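Local structure of trans-4-hydroxy-L-proline dehydratase (6VXC) at residues T579-D591 / T622-M636. The protein uses a glycyl radical to catalyse the dehydration of trans-4-hydroxy-L-proline to (S)-1-pyrroline-5-carboxylate, a step in anaerobic 4-hydroxyproline degradation. Numbering follows the deposited sequence.
Sequences TDSLTAIKYNVFD and TPKYGNDDDYADEIM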
loop_
_atom_site.group_PDB
_atom_site.type_symbol
_atom_site.label_atom_id
_atom_site.label_comp_id
_atom_site.label_asym_id
_atom_site.label_seq_id
_atom_site.Cartn_x
_atom_site.Cartn_y
_atom_site.Cartn_z
ATOM N N THR A 579 5.372 -10.119 -21.664
ATOM C CA THR A 579 6.317 -9.672 -22.680
ATOM C C THR A 579 7.107 -10.848 -23.237
ATOM O O THR A 579 7.199 -11.030 -24.457
ATOM C CB THR A 579 7.299 -8.641 -22.103
ATOM O OG1 THR A 579 6.619 -7.435 -21.762
ATOM C CG2 THR A 579 8.357 -8.334 -23.129
ATOM N N ASP A 580 7.707 -11.646 -22.348
ATOM C CA ASP A 580 8.489 -12.780 -22.822
ATOM C C ASP A 580 7.612 -13.813 -23.528
ATOM O O ASP A 580 8.072 -14.466 -24.467
ATOM C CB ASP A 580 9.265 -13.416 -21.669
ATOM C CG ASP A 580 10.463 -12.563 -21.205
ATOM O OD1 ASP A 580 10.781 -11.543 -21.839
ATOM O OD2 ASP A 580 11.101 -12.931 -20.195
ATOM N N SER A 581 6.354 -13.966 -23.107
ATOM C CA SER A 581 5.464 -14.926 -23.768
ATOM C C SER A 581 5.142 -14.491 -25.193
ATOM O O SER A 581 5.275 -15.280 -26.133
ATOM C CB SER A 581 4.181 -15.113 -22.963
ATOM O OG SER A 581 4.439 -15.807 -21.760
ATOM N N LEU A 582 4.716 -13.238 -25.371
ATOM C CA LEU A 582 4.417 -12.756 -26.718
ATOM C C LEU A 582 5.680 -12.671 -27.563
ATOM O O LEU A 582 5.642 -12.929 -28.771
ATOM C CB LEU A 582 3.715 -11.404 -26.649
ATOM C CG LEU A 582 2.209 -11.392 -26.355
ATOM C CD1 LEU A 582 1.709 -9.963 -26.095
ATOM C CD2 LEU A 582 1.421 -12.037 -27.492
ATOM N N THR A 583 6.808 -12.310 -26.942
ATOM C CA THR A 583 8.076 -12.334 -27.658
ATOM C C THR A 583 8.407 -13.744 -28.125
ATOM O O THR A 583 8.836 -13.944 -29.264
ATOM C CB THR A 583 9.211 -11.776 -26.781
ATOM O OG1 THR A 583 8.967 -10.407 -26.451
ATOM C CG2 THR A 583 10.550 -11.859 -27.525
ATOM N N ALA A 584 8.191 -14.741 -27.265
ATOM C CA ALA A 584 8.463 -16.119 -27.667
ATOM C C ALA A 584 7.610 -16.533 -28.864
ATOM O O ALA A 584 8.076 -17.249 -29.758
ATOM C CB ALA A 584 8.226 -17.064 -26.486
ATOM N N ILE A 585 6.352 -16.116 -28.879
ATOM C CA ILE A 585 5.467 -16.477 -29.979
ATOM C C ILE A 585 5.897 -15.785 -31.268
ATOM O O ILE A 585 6.023 -16.423 -32.319
ATOM C CB ILE A 585 4.006 -16.160 -29.617
ATOM C CG1 ILE A 585 3.524 -17.082 -28.482
ATOM C CG2 ILE A 585 3.133 -16.250 -30.865
ATOM C CD1 ILE A 585 2.117 -16.733 -27.952
ATOM N N LYS A 586 6.150 -14.476 -31.205
ATOM C CA LYS A 586 6.558 -13.756 -32.403
ATOM C C LYS A 586 7.842 -14.337 -32.986
ATOM O O LYS A 586 7.932 -14.588 -34.192
ATOM C CB LYS A 586 6.753 -12.281 -32.076
ATOM C CG LYS A 586 7.172 -11.437 -33.258
ATOM C CD LYS A 586 7.381 -10.015 -32.783
ATOM C CE LYS A 586 7.512 -9.063 -33.920
ATOM N NZ LYS A 586 7.612 -7.676 -33.378
ATOM N N TYR A 587 8.832 -14.589 -32.126
ATOM C CA TYR A 587 10.139 -15.046 -32.586
ATOM C C TYR A 587 10.065 -16.455 -33.157
ATOM O O TYR A 587 10.555 -16.712 -34.262
ATOM C CB TYR A 587 11.143 -14.977 -31.424
ATOM C CG TYR A 587 12.587 -15.275 -31.781
ATOM C CD1 TYR A 587 13.402 -14.288 -32.308
ATOM C CD2 TYR A 587 13.142 -16.529 -31.555
ATOM C CE1 TYR A 587 14.731 -14.538 -32.625
ATOM C CE2 TYR A 587 14.488 -16.797 -31.879
ATOM C CZ TYR A 587 15.273 -15.788 -32.409
ATOM O OH TYR A 587 16.590 -16.013 -32.735
ATOM N N ASN A 588 9.434 -17.375 -32.425
ATOM C CA ASN A 588 9.468 -18.785 -32.787
ATOM C C ASN A 588 8.367 -19.187 -33.766
ATOM O O ASN A 588 8.629 -19.974 -34.681
ATOM C CB ASN A 588 9.381 -19.649 -31.531
ATOM C CG ASN A 588 10.633 -19.559 -30.682
ATOM O OD1 ASN A 588 11.672 -20.121 -31.036
ATOM N ND2 ASN A 588 10.541 -18.846 -29.554
ATOM N N VAL A 589 7.157 -18.650 -33.624
ATOM C CA VAL A 589 6.050 -19.058 -34.490
ATOM C C VAL A 589 6.034 -18.258 -35.790
ATOM O O VAL A 589 5.936 -18.831 -36.876
ATOM C CB VAL A 589 4.699 -18.931 -33.754
ATOM C CG1 VAL A 589 3.563 -19.281 -34.710
ATOM C CG2 VAL A 589 4.664 -19.814 -32.523
ATOM N N PHE A 590 6.149 -16.935 -35.721
ATOM C CA PHE A 590 5.924 -16.112 -36.902
ATOM C C PHE A 590 7.194 -15.651 -37.601
ATOM O O PHE A 590 7.186 -15.541 -38.831
ATOM C CB PHE A 590 5.060 -14.899 -36.539
ATOM C CG PHE A 590 3.662 -15.265 -36.151
ATOM C CD1 PHE A 590 2.722 -15.589 -37.123
ATOM C CD2 PHE A 590 3.290 -15.326 -34.821
ATOM C CE1 PHE A 590 1.434 -15.938 -36.771
ATOM C CE2 PHE A 590 2.006 -15.673 -34.450
ATOM C CZ PHE A 590 1.071 -15.989 -35.429
ATOM N N ASP A 591 8.285 -15.382 -36.880
ATOM C CA ASP A 591 9.506 -14.872 -37.524
ATOM C C ASP A 591 10.406 -16.023 -37.971
ATOM O O ASP A 591 10.593 -16.237 -39.170
ATOM C CB ASP A 591 10.264 -13.898 -36.613
ATOM C CG ASP A 591 9.684 -12.475 -36.632
ATOM O OD1 ASP A 591 8.717 -12.210 -37.394
ATOM O OD2 ASP A 591 10.213 -11.605 -35.892
ATOM N N THR A 622 15.615 -17.549 -27.112
ATOM C CA THR A 622 14.639 -16.544 -27.497
ATOM C C THR A 622 14.928 -15.227 -26.785
ATOM O O THR A 622 15.339 -15.223 -25.619
ATOM C CB THR A 622 13.213 -17.028 -27.170
ATOM O OG1 THR A 622 12.941 -18.242 -27.881
ATOM C CG2 THR A 622 12.150 -15.964 -27.535
ATOM N N PRO A 623 14.750 -14.097 -27.465
ATOM C CA PRO A 623 14.997 -12.805 -26.817
ATOM C C PRO A 623 14.136 -12.631 -25.570
ATOM O O PRO A 623 13.037 -13.178 -25.469
ATOM C CB PRO A 623 14.625 -11.790 -27.907
ATOM C CG PRO A 623 14.755 -12.521 -29.165
ATOM C CD PRO A 623 14.340 -13.935 -28.872
ATOM N N LYS A 624 14.658 -11.865 -24.607
ATOM C CA LYS A 624 14.029 -11.688 -23.302
ATOM C C LYS A 624 14.043 -10.227 -22.859
ATOM O O LYS A 624 15.038 -9.515 -23.027
ATOM C CB LYS A 624 14.734 -12.531 -22.229
ATOM C CG LYS A 624 14.688 -14.063 -22.424
ATOM C CD LYS A 624 13.316 -14.646 -22.199
ATOM C CE LYS A 624 13.307 -16.170 -22.424
ATOM N NZ LYS A 624 11.922 -16.702 -22.337
ATOM N N TYR A 625 12.957 -9.810 -22.227
ATOM C CA TYR A 625 12.883 -8.499 -21.606
ATOM C C TYR A 625 13.916 -8.365 -20.487
ATOM O O TYR A 625 14.167 -9.305 -19.735
ATOM C CB TYR A 625 11.470 -8.309 -21.068
ATOM C CG TYR A 625 11.259 -7.166 -20.125
ATOM C CD1 TYR A 625 11.327 -5.852 -20.574
ATOM C CD2 TYR A 625 10.955 -7.402 -18.796
ATOM C CE1 TYR A 625 11.106 -4.805 -19.728
ATOM C CE2 TYR A 625 10.700 -6.346 -17.922
ATOM C CZ TYR A 625 10.795 -5.049 -18.397
ATOM O OH TYR A 625 10.586 -3.982 -17.556
ATOM N N GLY A 626 14.502 -7.177 -20.366
ATOM C CA GLY A 626 15.501 -6.923 -19.342
ATOM C C GLY A 626 16.941 -7.084 -19.791
ATOM O O GLY A 626 17.846 -7.114 -18.952
ATOM N N ASN A 627 17.190 -7.141 -21.091
ATOM C CA ASN A 627 18.544 -7.263 -21.609
ATOM C C ASN A 627 18.904 -6.103 -22.517
ATOM O O ASN A 627 19.894 -6.176 -23.248
ATOM C CB ASN A 627 18.706 -8.597 -22.338
ATOM C CG ASN A 627 18.536 -9.763 -21.412
ATOM O OD1 ASN A 627 19.456 -10.107 -20.673
ATOM N ND2 ASN A 627 17.362 -10.361 -21.417
ATOM N N ASP A 628 18.139 -5.017 -22.454
ATOM C CA ASP A 628 18.295 -3.916 -23.392
ATOM C C ASP A 628 18.211 -4.424 -24.830
ATOM O O ASP A 628 18.895 -3.933 -25.727
ATOM C CB ASP A 628 19.602 -3.151 -23.157
ATOM C CG ASP A 628 19.619 -1.820 -23.872
ATOM O OD1 ASP A 628 18.523 -1.285 -24.183
ATOM O OD2 ASP A 628 20.723 -1.338 -24.163
ATOM N N ASP A 629 17.365 -5.436 -25.043
ATOM C CA ASP A 629 17.158 -6.057 -26.349
ATOM C C ASP A 629 15.828 -5.561 -26.920
ATOM O O ASP A 629 14.762 -5.951 -26.437
ATOM C CB ASP A 629 17.174 -7.579 -26.214
ATOM C CG ASP A 629 17.051 -8.301 -27.544
ATOM O OD1 ASP A 629 16.659 -7.684 -28.555
ATOM O OD2 ASP A 629 17.349 -9.512 -27.561
ATOM N N ASP A 630 15.899 -4.723 -27.964
ATOM C CA ASP A 630 14.704 -4.073 -28.505
ATOM C C ASP A 630 13.712 -5.058 -29.122
ATOM O O ASP A 630 12.525 -4.742 -29.199
ATOM C CB ASP A 630 15.109 -3.005 -29.528
ATOM C CG ASP A 630 15.564 -1.709 -28.868
ATOM O OD1 ASP A 630 15.099 -1.399 -27.743
ATOM O OD2 ASP A 630 16.425 -1.031 -29.454
ATOM N N TYR A 631 14.148 -6.247 -29.531
ATOM C CA TYR A 631 13.184 -7.229 -30.025
ATOM C C TYR A 631 12.162 -7.559 -28.944
ATOM O O TYR A 631 10.951 -7.597 -29.198
ATOM C CB TYR A 631 13.888 -8.503 -30.485
ATOM C CG TYR A 631 12.990 -9.415 -31.279
ATOM C CD1 TYR A 631 12.110 -10.277 -30.649
ATOM C CD2 TYR A 631 13.021 -9.404 -32.670
ATOM C CE1 TYR A 631 11.285 -11.106 -31.370
ATOM C CE2 TYR A 631 12.198 -10.241 -33.409
ATOM C CZ TYR A 631 11.326 -11.086 -32.745
ATOM O OH TYR A 631 10.500 -11.927 -33.440
ATOM N N ALA A 632 12.634 -7.783 -27.715
ATOM C CA ALA A 632 11.717 -8.028 -26.610
ATOM C C ALA A 632 11.152 -6.720 -26.050
ATOM O O ALA A 632 9.961 -6.635 -25.732
ATOM C CB ALA A 632 12.430 -8.805 -25.503
ATOM N N ASP A 633 11.985 -5.683 -25.947
ATOM C CA ASP A 633 11.556 -4.475 -25.255
ATOM C C ASP A 633 10.502 -3.700 -26.035
ATOM O O ASP A 633 9.664 -3.026 -25.426
ATOM C CB ASP A 633 12.755 -3.573 -24.966
ATOM C CG ASP A 633 13.720 -4.184 -23.956
ATOM O OD1 ASP A 633 13.393 -5.239 -23.370
ATOM O OD2 ASP A 633 14.788 -3.578 -23.733
ATOM N N GLU A 634 10.526 -3.767 -27.366
ATOM C CA GLU A 634 9.473 -3.124 -28.143
ATOM C C GLU A 634 8.132 -3.797 -27.911
ATOM O O GLU A 634 7.083 -3.149 -28.004
ATOM C CB GLU A 634 9.809 -3.160 -29.635
ATOM C CG GLU A 634 10.874 -2.189 -30.048
ATOM C CD GLU A 634 11.236 -2.309 -31.516
ATOM O OE1 GLU A 634 10.660 -3.181 -32.215
ATOM O OE2 GLU A 634 12.105 -1.533 -31.964
ATOM N N ILE A 635 8.147 -5.105 -27.668
ATOM C CA ILE A 635 6.918 -5.811 -27.339
ATOM C C ILE A 635 6.438 -5.401 -25.958
ATOM O O ILE A 635 5.236 -5.193 -25.741
ATOM C CB ILE A 635 7.139 -7.329 -27.463
ATOM C CG1 ILE A 635 7.415 -7.674 -28.932
ATOM C CG2 ILE A 635 5.932 -8.102 -26.951
ATOM C CD1 ILE A 635 7.549 -9.147 -29.191
ATOM N N MET A 636 7.367 -5.255 -25.006
ATOM C CA MET A 636 6.998 -4.691 -23.713
ATOM C C MET A 636 6.289 -3.358 -23.883
ATOM O O MET A 636 5.273 -3.093 -23.237
ATOM C CB MET A 636 8.220 -4.539 -22.806
ATOM C CG MET A 636 7.883 -3.876 -21.449
ATOM S SD MET A 636 7.770 -2.075 -21.492
ATOM C CE MET A 636 9.509 -1.642 -21.614
HETATM O O HOH W 1 10.916 -14.906 -24.492
HETATM O O HOH W 2 12.554 -11.334 -18.628
HETATM O O HOH W 3 10.798 -15.722 -19.802
HETATM O O HOH W 4 9.852 -7.189 -31.679
HETATM O O HOH W 5 14.240 -20.111 -30.495
#
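Y631 and I635, one turn apart on helix 630-636, show how knobs-into-holes packing joins two helices of a glycyl radical enzyme: Y631 settles among T583, K586, Y587 and D591, I635 among T579, L582, T583 and K586. The axes approach to 8.9 Å with their directions 122° apart. Y587 turns its ring edge onto the face of Y631 in a T-shaped stack, planes at 90° and centroids 5.6 Å apart. P623 covers one face of Y587, its CD lying 3.6 Å from the ring centroid in a CH-pi contact. With CG anti to the backbone N (chi1 -167°), the Y631 ring reaches toward the C-terminal end of helix 579-591, and its OH lies doubtfully close to D591 OD2, near the ring plane. I635 CD1 meanwhile presses against T583 OG1, a hydroxyl whose proton goes to T579 O, the acceptor of T583 N as well.

The loop leading into helix 630-636 lies along helix 579-591, stitched on by two nearly straight bonds. Y625 N meets the syn lone pair of D580 OD1 at 2.8 Å, while two waters donate to D580 OD2, one of them in turn accepting from K624 NZ, which also bonds V618 O. Further out, D629 N-caps the second helix by accepting from Y631 N, and K712 forms salt bridges with D628, D630 and D633. At the far end of the loop, N588 ND2 divides its two hydrogens within the amide plane: one goes to A584 O in its own helix, the other to T622 OG1 at 3.0 Å, a hydroxyl that is also bonded to L617 O.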